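Local structure of probable transcriptional regulator (Vibrio vulnificus, 4GHJ) at residues E57-A62 against M79-M84. The protein probably regulates transcription by binding DNA through a helix-turn-helix domain of the XRE-family type. Sequence-based numbering, arbitrary orientation. Where two conformers were deposited one is given.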
loop_
_atom_site.group_PDB
_atom_site.type_symbol
_atom_site.label_atom_id
_atom_site.label_comp_id
_atom_site.label_asym_id
_atom_site.label_seq_id
_atom_site.Cartn_x
_atom_site.Cartn_y
_atom_site.Cartn_z
ATOM N N GLU B 57 -12.085 -1.366 15.711
ATOM C CA GLU B 57 -12.641 -2.531 16.405
ATOM C C GLU B 57 -12.640 -3.799 15.565
ATOM O O GLU B 57 -12.227 -4.860 16.041
ATOM C CB GLU B 57 -14.078 -2.264 16.895
ATOM C CG GLU B 57 -14.159 -1.600 18.218
ATOM C CD GLU B 57 -15.602 -1.526 18.738
ATOM O OE1 GLU B 57 -16.313 -0.549 18.402
ATOM O OE2 GLU B 57 -16.002 -2.432 19.487
ATOM N N ILE B 58 -13.158 -3.693 14.342
ATOM C CA ILE B 58 -13.231 -4.835 13.410
ATOM C C ILE B 58 -11.841 -5.371 13.084
ATOM O O ILE B 58 -11.608 -6.592 13.096
ATOM C CB ILE B 58 -13.966 -4.435 12.101
ATOM C CG1 ILE B 58 -15.436 -4.122 12.372
ATOM C CG2 ILE B 58 -13.885 -5.536 11.033
ATOM C CD1 ILE B 58 -16.130 -3.446 11.189
ATOM N N ALA B 59 -10.905 -4.460 12.850
ATOM C CA ALA B 59 -9.550 -4.839 12.486
ATOM C C ALA B 59 -8.678 -5.197 13.692
ATOM O O ALA B 59 -7.588 -5.743 13.530
ATOM C CB ALA B 59 -8.898 -3.729 11.666
ATOM N N GLY B 60 -9.137 -4.870 14.892
ATOM C CA GLY B 60 -8.382 -5.187 16.105
ATOM C C GLY B 60 -7.148 -4.322 16.282
ATOM O O GLY B 60 -6.117 -4.793 16.780
ATOM N N ILE B 61 -7.265 -3.053 15.883
ATOM C CA ILE B 61 -6.184 -2.077 16.004
ATOM C C ILE B 61 -6.677 -0.822 16.733
ATOM O O ILE B 61 -7.867 -0.695 17.053
ATOM C CB ILE B 61 -5.600 -1.700 14.615
ATOM C CG1 ILE B 61 -6.657 -0.987 13.744
ATOM C CG2 ILE B 61 -5.061 -2.956 13.907
ATOM C CD1 ILE B 61 -6.188 -0.690 12.315
ATOM N N ALA B 62 -5.759 0.105 16.985
ATOM C CA ALA B 62 -6.095 1.347 17.673
ATOM C C ALA B 62 -6.830 2.319 16.765
ATOM O O ALA B 62 -6.598 2.370 15.547
ATOM C CB ALA B 62 -4.840 2.016 18.219
HETATM N N MSE B 79 -2.731 -1.103 6.346
HETATM C CA MSE B 79 -3.631 -0.703 5.272
HETATM C C MSE B 79 -4.470 -1.914 4.813
HETATM O O MSE B 79 -5.674 -1.786 4.623
HETATM C CB MSE B 79 -2.893 -0.089 4.080
HETATM C CG MSE B 79 -3.848 0.489 3.022
HETATM SE SE MSE B 79 -2.966 1.341 1.508
HETATM C CE MSE B 79 -2.258 -0.277 0.635
ATOM N N ILE B 80 -3.826 -3.075 4.697
ATOM C CA ILE B 80 -4.500 -4.326 4.293
ATOM C C ILE B 80 -5.561 -4.743 5.318
ATOM O O ILE B 80 -6.663 -5.128 4.938
ATOM C CB ILE B 80 -3.486 -5.444 4.020
ATOM C CG1 ILE B 80 -2.657 -5.093 2.780
ATOM C CG2 ILE B 80 -4.197 -6.793 3.849
ATOM C CD1 ILE B 80 -1.446 -6.015 2.511
ATOM N N ALA B 81 -5.228 -4.657 6.603
ATOM C CA ALA B 81 -6.181 -4.937 7.683
ATOM C C ALA B 81 -7.399 -4.019 7.596
ATOM O O ALA B 81 -8.512 -4.456 7.858
ATOM C CB ALA B 81 -5.512 -4.782 9.041
ATOM N N ILE B 82 -7.177 -2.741 7.268
ATOM C CA ILE B 82 -8.274 -1.766 7.100
ATOM C C ILE B 82 -9.130 -2.147 5.902
ATOM O O ILE B 82 -10.362 -2.139 6.000
ATOM C CB ILE B 82 -7.757 -0.313 7.018
ATOM C CG1 ILE B 82 -7.107 0.076 8.358
ATOM C CG2 ILE B 82 -8.882 0.696 6.651
ATOM C CD1 ILE B 82 -6.451 1.508 8.381
ATOM N N LEU B 83 -8.493 -2.511 4.786
ATOM C CA LEU B 83 -9.233 -2.988 3.609
ATOM C C LEU B 83 -10.085 -4.235 3.933
ATOM O O LEU B 83 -11.228 -4.357 3.447
ATOM C CB LEU B 83 -8.311 -3.294 2.444
ATOM C CG LEU B 83 -7.595 -2.130 1.766
ATOM C CD1 LEU B 83 -6.597 -2.686 0.745
ATOM C CD2 LEU B 83 -8.577 -1.193 1.122
HETATM N N MSE B 84 -9.520 -5.150 4.715
HETATM C CA MSE B 84 -10.230 -6.368 5.134
HETATM C C MSE B 84 -11.467 -6.011 5.983
HETATM O O MSE B 84 -12.534 -6.595 5.811
HETATM C CB MSE B 84 -9.285 -7.284 5.915
HETATM C CG MSE B 84 -8.140 -7.880 5.073
HETATM SE SE MSE B 84 -6.808 -8.805 6.151
HETATM C CE MSE B 84 -7.962 -10.138 6.970
#
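Ala59, in the last turn of helix 52-59, meets Ala81 on helix 76-85, and two residues further on Ile61 reaches Ile82. The alanine pair is the tighter part: the methyl groups lie alongside each other, CB of Ala59 4.4 Å from CB of Ala81. The same Ala59 methyl also rests 3.9 Å from the carbonyl O of Ala81, and such small side chains let the backbones close to 5.9 Å between the CA atoms of Ala59 and Ala81. The isoleucines meet through a single branch. CG1 of Ile61 sits between its own backbone N and carbonyl carbon (chi1 64°), and the extended branch carries CD1 to 4.1 Å from CG1 of Ile82, the two side chains crossing at about a right angle. Helix 63-69 closes this inner side, with Val66 against Ile61 and Ala69 against Ile82. Toward solvent the fit slackens: the exposed Ile58 points at the partner helix, but its CG2 stays 5.5 Å from the carbonyl O of Met84. Gly60, with positive phi, is the C-prime residue of a Schellman motif that ends helix 52-59, turning the chain so that Ile61 faces inward just before Ala62, the N-cap of helix 63-69. The turn of the helix-turn-helix is thus joined to helix 76-85 by apolar contacts, which implies that shape and burial, rather than directed polar bonds, hold these two segments together.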